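Local coordinates for protein beta-N-acetylhexosaminidase (PDB 4PYS) that probably hydrolyses terminal beta-linked N-acetylhexosamine residues from glycans, as a family 20 glycoside hydrolase, at residues I153-H167 with I209-E223. Sequence-based numbering, arbitrary orientation.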
loop_
_atom_site.group_PDB
_atom_site.type_symbol
_atom_site.label_atom_id
_atom_site.label_comp_id
_atom_site.label_asym_id
_atom_site.label_seq_id
_atom_site.Cartn_x
_atom_site.Cartn_y
_atom_site.Cartn_z
ATOM N N ILE A 153 -6.194 -4.528 -3.515
ATOM C CA ILE A 153 -5.544 -5.385 -2.524
ATOM C C ILE A 153 -5.061 -6.664 -3.217
ATOM O O ILE A 153 -3.931 -7.126 -3.007
ATOM C CB ILE A 153 -6.527 -5.731 -1.404
ATOM C CG1 ILE A 153 -6.752 -4.492 -0.531
ATOM C CG2 ILE A 153 -6.018 -6.937 -0.579
ATOM C CD1 ILE A 153 -7.857 -4.646 0.524
ATOM N N ASP A 154 -5.917 -7.225 -4.065
ATOM C CA ASP A 154 -5.544 -8.413 -4.829
ATOM C C ASP A 154 -4.348 -8.109 -5.730
ATOM O O ASP A 154 -3.434 -8.934 -5.869
ATOM C CB ASP A 154 -6.746 -8.879 -5.658
ATOM C CG ASP A 154 -6.640 -10.324 -6.099
ATOM O OD1 ASP A 154 -6.251 -11.187 -5.274
ATOM O OD2 ASP A 154 -6.953 -10.598 -7.279
HETATM N N MSE A 155 -4.337 -6.921 -6.334
HETATM C CA MSE A 155 -3.196 -6.513 -7.164
HETATM C C MSE A 155 -1.915 -6.463 -6.343
HETATM O O MSE A 155 -0.856 -6.944 -6.774
HETATM C CB MSE A 155 -3.446 -5.137 -7.789
HETATM C CG MSE A 155 -2.225 -4.625 -8.538
HETATM SE SE MSE A 155 -2.286 -2.696 -8.787
HETATM C CE MSE A 155 -1.919 -2.196 -6.947
ATOM N N ALA A 156 -2.002 -5.889 -5.157
ATOM C CA ALA A 156 -0.818 -5.734 -4.316
ATOM C C ALA A 156 -0.228 -7.105 -4.022
ATOM O O ALA A 156 0.975 -7.309 -4.135
ATOM C CB ALA A 156 -1.193 -5.007 -3.019
ATOM N N SER A 157 -1.087 -8.055 -3.680
ATOM C CA SER A 157 -0.637 -9.424 -3.390
ATOM C C SER A 157 -0.038 -10.073 -4.626
ATOM O O SER A 157 0.996 -10.748 -4.551
ATOM C CB SER A 157 -1.814 -10.268 -2.903
ATOM O OG SER A 157 -1.364 -11.549 -2.475
HETATM N N MSE A 158 -0.681 -9.849 -5.765
HETATM C CA MSE A 158 -0.231 -10.415 -7.035
HETATM C C MSE A 158 1.190 -9.972 -7.366
HETATM O O MSE A 158 1.952 -10.715 -7.987
HETATM C CB MSE A 158 -1.196 -9.981 -8.158
HETATM C CG MSE A 158 -0.803 -10.459 -9.545
HETATM SE SE MSE A 158 -2.080 -9.776 -10.854
HETATM C CE MSE A 158 -1.556 -7.879 -10.752
ATOM N N LEU A 159 1.539 -8.760 -6.942
ATOM C CA LEU A 159 2.835 -8.172 -7.258
ATOM C C LEU A 159 3.806 -8.349 -6.091
ATOM O O LEU A 159 4.874 -7.726 -6.055
ATOM C CB LEU A 159 2.652 -6.685 -7.573
ATOM C CG LEU A 159 1.833 -6.426 -8.852
ATOM C CD1 LEU A 159 1.674 -4.943 -9.108
ATOM C CD2 LEU A 159 2.470 -7.090 -10.047
ATOM N N LYS A 160 3.420 -9.217 -5.158
ATOM C CA LYS A 160 4.222 -9.566 -3.976
ATOM C C LYS A 160 4.491 -8.408 -3.001
ATOM O O LYS A 160 5.466 -8.429 -2.261
ATOM C CB LYS A 160 5.527 -10.273 -4.387
ATOM C CG LYS A 160 5.261 -11.589 -5.155
ATOM C CD LYS A 160 6.526 -12.467 -5.173
ATOM C CE LYS A 160 6.273 -13.843 -5.773
ATOM N NZ LYS A 160 6.161 -13.786 -7.279
HETATM N N MSE A 161 3.608 -7.418 -2.979
HETATM C CA MSE A 161 3.671 -6.402 -1.929
HETATM C C MSE A 161 3.096 -6.947 -0.651
HETATM O O MSE A 161 2.511 -8.037 -0.646
HETATM C CB MSE A 161 2.899 -5.170 -2.377
HETATM C CG MSE A 161 3.498 -4.623 -3.645
HETATM SE SE MSE A 161 2.576 -2.983 -4.139
HETATM C CE MSE A 161 3.441 -2.712 -5.878
ATOM N N ASN A 162 3.299 -6.226 0.448
ATOM C CA ASN A 162 2.778 -6.701 1.723
ATOM C C ASN A 162 1.925 -5.718 2.508
ATOM O O ASN A 162 1.376 -6.091 3.547
ATOM C CB ASN A 162 3.875 -7.291 2.632
ATOM C CG ASN A 162 5.065 -6.361 2.832
ATOM O OD1 ASN A 162 5.095 -5.232 2.339
ATOM N ND2 ASN A 162 6.068 -6.848 3.584
ATOM N N TYR A 163 1.800 -4.482 2.028
ATOM C CA TYR A 163 0.931 -3.519 2.709
ATOM C C TYR A 163 0.038 -2.812 1.715
ATOM O O TYR A 163 0.469 -2.445 0.627
ATOM C CB TYR A 163 1.735 -2.453 3.471
ATOM C CG TYR A 163 2.560 -2.981 4.615
ATOM C CD1 TYR A 163 2.001 -3.185 5.874
ATOM C CD2 TYR A 163 3.903 -3.274 4.438
ATOM C CE1 TYR A 163 2.772 -3.671 6.933
ATOM C CE2 TYR A 163 4.678 -3.770 5.488
ATOM C CZ TYR A 163 4.109 -3.965 6.721
ATOM O OH TYR A 163 4.890 -4.450 7.755
ATOM N N PHE A 164 -1.210 -2.596 2.112
ATOM C CA PHE A 164 -2.112 -1.751 1.347
ATOM C C PHE A 164 -2.391 -0.558 2.244
ATOM O O PHE A 164 -2.964 -0.703 3.330
ATOM C CB PHE A 164 -3.410 -2.494 1.020
ATOM C CG PHE A 164 -4.460 -1.634 0.346
ATOM C CD1 PHE A 164 -4.356 -1.315 -1.007
ATOM C CD2 PHE A 164 -5.557 -1.169 1.060
ATOM C CE1 PHE A 164 -5.330 -0.527 -1.634
ATOM C CE2 PHE A 164 -6.536 -0.369 0.450
ATOM C CZ PHE A 164 -6.424 -0.053 -0.898
ATOM N N HIS A 165 -1.960 0.615 1.798
ATOM C CA HIS A 165 -2.087 1.847 2.580
ATOM C C HIS A 165 -3.394 2.503 2.149
ATOM O O HIS A 165 -3.555 2.868 0.987
ATOM C CB HIS A 165 -0.849 2.698 2.255
ATOM C CG HIS A 165 -0.855 4.082 2.817
ATOM N ND1 HIS A 165 0.179 4.966 2.586
ATOM C CD2 HIS A 165 -1.753 4.750 3.582
ATOM C CE1 HIS A 165 -0.084 6.119 3.172
ATOM N NE2 HIS A 165 -1.249 6.013 3.792
ATOM N N TRP A 166 -4.347 2.608 3.074
ATOM C CA TRP A 166 -5.700 3.033 2.730
ATOM C C TRP A 166 -5.921 4.457 3.244
ATOM O O TRP A 166 -6.086 4.671 4.441
ATOM C CB TRP A 166 -6.718 2.074 3.370
ATOM C CG TRP A 166 -8.076 2.063 2.719
ATOM C CD1 TRP A 166 -8.468 2.758 1.609
ATOM C CD2 TRP A 166 -9.218 1.307 3.147
ATOM N NE1 TRP A 166 -9.796 2.480 1.325
ATOM C CE2 TRP A 166 -10.272 1.590 2.253
ATOM C CE3 TRP A 166 -9.452 0.424 4.207
ATOM C CZ2 TRP A 166 -11.553 1.026 2.392
ATOM C CZ3 TRP A 166 -10.716 -0.147 4.340
ATOM C CH2 TRP A 166 -11.753 0.167 3.441
ATOM N N HIS A 167 -5.884 5.424 2.332
ATOM C CA HIS A 167 -5.986 6.836 2.678
ATOM C C HIS A 167 -7.476 7.128 2.776
ATOM O O HIS A 167 -8.142 7.328 1.760
ATOM C CB HIS A 167 -5.310 7.678 1.581
ATOM C CG HIS A 167 -5.231 9.145 1.885
ATOM N ND1 HIS A 167 -4.202 9.707 2.610
ATOM C CD2 HIS A 167 -6.044 10.172 1.534
ATOM C CE1 HIS A 167 -4.396 11.012 2.714
ATOM N NE2 HIS A 167 -5.509 11.319 2.069
ATOM N N ILE A 209 -12.949 -6.441 4.384
ATOM C CA ILE A 209 -11.714 -6.064 3.689
ATOM C C ILE A 209 -10.461 -6.564 4.400
ATOM O O ILE A 209 -9.526 -7.069 3.761
ATOM C CB ILE A 209 -11.689 -4.543 3.464
ATOM C CG1 ILE A 209 -12.633 -4.191 2.307
ATOM C CG2 ILE A 209 -10.288 -4.049 3.183
ATOM C CD1 ILE A 209 -13.113 -2.768 2.309
ATOM N N ILE A 210 -10.440 -6.449 5.726
ATOM C CA ILE A 210 -9.302 -6.954 6.493
ATOM C C ILE A 210 -9.133 -8.462 6.321
ATOM O O ILE A 210 -8.011 -8.954 6.198
ATOM C CB ILE A 210 -9.456 -6.632 8.002
ATOM C CG1 ILE A 210 -9.381 -5.127 8.218
ATOM C CG2 ILE A 210 -8.370 -7.334 8.822
ATOM C CD1 ILE A 210 -8.031 -4.562 7.888
ATOM N N GLY A 211 -10.246 -9.193 6.321
ATOM C CA GLY A 211 -10.197 -10.636 6.159
ATOM C C GLY A 211 -9.731 -11.006 4.764
ATOM O O GLY A 211 -8.906 -11.908 4.588
ATOM N N TYR A 212 -10.247 -10.300 3.765
ATOM C CA TYR A 212 -9.853 -10.526 2.369
ATOM C C TYR A 212 -8.359 -10.303 2.182
ATOM O O TYR A 212 -7.654 -11.086 1.526
ATOM C CB TYR A 212 -10.648 -9.579 1.467
ATOM C CG TYR A 212 -10.378 -9.720 -0.017
ATOM C CD1 TYR A 212 -11.064 -10.656 -0.777
ATOM C CD2 TYR A 212 -9.448 -8.901 -0.661
ATOM C CE1 TYR A 212 -10.827 -10.790 -2.142
ATOM C CE2 TYR A 212 -9.206 -9.027 -2.040
ATOM C CZ TYR A 212 -9.904 -9.969 -2.760
ATOM O OH TYR A 212 -9.676 -10.105 -4.115
ATOM N N ALA A 213 -7.867 -9.224 2.774
ATOM C CA ALA A 213 -6.455 -8.890 2.667
ATOM C C ALA A 213 -5.594 -9.943 3.359
ATOM O O ALA A 213 -4.582 -10.369 2.815
ATOM C CB ALA A 213 -6.198 -7.514 3.256
ATOM N N ALA A 214 -5.997 -10.356 4.557
ATOM C CA ALA A 214 -5.231 -11.344 5.318
ATOM C C ALA A 214 -5.065 -12.645 4.533
ATOM O O ALA A 214 -4.003 -13.266 4.581
ATOM C CB ALA A 214 -5.891 -11.611 6.672
ATOM N N ASP A 215 -6.109 -13.037 3.800
ATOM C CA ASP A 215 -6.069 -14.261 2.999
ATOM C C ASP A 215 -5.046 -14.181 1.882
ATOM O O ASP A 215 -4.664 -15.202 1.307
ATOM C CB ASP A 215 -7.442 -14.566 2.397
ATOM C CG ASP A 215 -8.414 -15.099 3.418
ATOM O OD1 ASP A 215 -7.946 -15.639 4.442
ATOM O OD2 ASP A 215 -9.638 -14.978 3.194
ATOM N N ARG A 216 -4.610 -12.975 1.547
ATOM C CA ARG A 216 -3.602 -12.843 0.502
ATOM C C ARG A 216 -2.345 -12.101 0.963
ATOM O O ARG A 216 -1.628 -11.499 0.165
ATOM C CB ARG A 216 -4.212 -12.281 -0.800
ATOM C CG ARG A 216 -4.981 -10.988 -0.682
ATOM C CD ARG A 216 -6.162 -10.947 -1.673
ATOM N NE ARG A 216 -7.255 -11.794 -1.195
ATOM C CZ ARG A 216 -7.949 -12.627 -1.962
ATOM N NH1 ARG A 216 -8.905 -13.370 -1.430
ATOM N NH2 ARG A 216 -7.689 -12.720 -3.253
ATOM N N GLY A 217 -2.064 -12.174 2.263
ATOM C CA GLY A 217 -0.797 -11.706 2.800
ATOM C C GLY A 217 -0.624 -10.201 2.875
ATOM O O GLY A 217 0.505 -9.705 2.942
ATOM N N ILE A 218 -1.738 -9.475 2.868
ATOM C CA ILE A 218 -1.690 -8.011 2.861
ATOM C C ILE A 218 -2.132 -7.448 4.204
ATOM O O ILE A 218 -3.195 -7.806 4.702
ATOM C CB ILE A 218 -2.607 -7.431 1.765
ATOM C CG1 ILE A 218 -2.088 -7.823 0.379
ATOM C CG2 ILE A 218 -2.684 -5.911 1.883
ATOM C CD1 ILE A 218 -0.656 -7.356 0.110
ATOM N N THR A 219 -1.310 -6.573 4.782
ATOM C CA THR A 219 -1.675 -5.845 5.996
ATOM C C THR A 219 -2.243 -4.499 5.567
ATOM O O THR A 219 -1.629 -3.791 4.771
ATOM C CB THR A 219 -0.447 -5.640 6.884
ATOM O OG1 THR A 219 0.007 -6.920 7.357
ATOM C CG2 THR A 219 -0.765 -4.734 8.081
ATOM N N VAL A 220 -3.424 -4.156 6.063
ATOM C CA VAL A 220 -4.068 -2.898 5.669
ATOM C C VAL A 220 -3.701 -1.799 6.664
ATOM O O VAL A 220 -4.036 -1.882 7.836
ATOM C CB VAL A 220 -5.589 -3.044 5.606
ATOM C CG1 VAL A 220 -6.234 -1.710 5.224
ATOM C CG2 VAL A 220 -5.967 -4.125 4.580
ATOM N N VAL A 221 -2.993 -0.784 6.179
ATOM C CA VAL A 221 -2.520 0.319 7.011
ATOM C C VAL A 221 -3.478 1.492 6.812
ATOM O O VAL A 221 -3.497 2.099 5.753
ATOM C CB VAL A 221 -1.123 0.741 6.575
ATOM C CG1 VAL A 221 -0.604 1.897 7.443
ATOM C CG2 VAL A 221 -0.162 -0.442 6.676
ATOM N N PRO A 222 -4.288 1.808 7.831
ATOM C CA PRO A 222 -5.202 2.942 7.650
ATOM C C PRO A 222 -4.476 4.269 7.823
ATOM O O PRO A 222 -3.536 4.353 8.631
ATOM C CB PRO A 222 -6.196 2.759 8.800
ATOM C CG PRO A 222 -5.375 2.129 9.897
ATOM C CD PRO A 222 -4.369 1.227 9.185
ATOM N N GLU A 223 -4.905 5.291 7.091
ATOM C CA GLU A 223 -4.410 6.647 7.347
ATOM C C GLU A 223 -5.558 7.542 7.817
ATOM O O GLU A 223 -6.542 7.735 7.102
ATOM C CB GLU A 223 -3.761 7.262 6.113
ATOM C CG GLU A 223 -3.179 8.663 6.370
ATOM C CD GLU A 223 -2.538 9.283 5.146
ATOM O OE1 GLU A 223 -2.270 8.557 4.159
ATOM O OE2 GLU A 223 -2.283 10.506 5.154
HETATM O O HOH W 1 1.635 -7.950 5.631
#
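With CG anti to the backbone N in E223 (chi1 -178°) and the chain extended beyond it, the carboxylate runs out to H165 and H167, whose imidazoles also start anti to N. H165 NE2 donates to E223 OE1 at 2.8 Å on the anti side, somewhat out of the carboxylate plane; H167 ND1 donates to the same OE1 at 2.7 Å from well above that plane, on the other face. With W341 NE1 holding OE2, three bonds restrain the turn of the carboxylate. H167 NE2 turns to E170. F164 N to T219 O and V221 N to F164 O, 2.9 Å each, join the parallel strands.

At the helix ends, R216 bends back so that NE lies over the centre of the Y212 ring, 3.4 Å above its plane, the groups nearly parallel, and NH2 forms a salt bridge with D154 OD1 at 2.9 Å. S157 OG donates to R216 O in the carbonyl plane. I209 CD1 reaches W166 CH2 at 3.4 Å, the side chains crossing at about a right angle. Helices packed outside parallel strands typify the TIM-barrel catalytic domain of family 20; the E223 cluster sits at the C-terminal strand ends, where such barrels carry active sites.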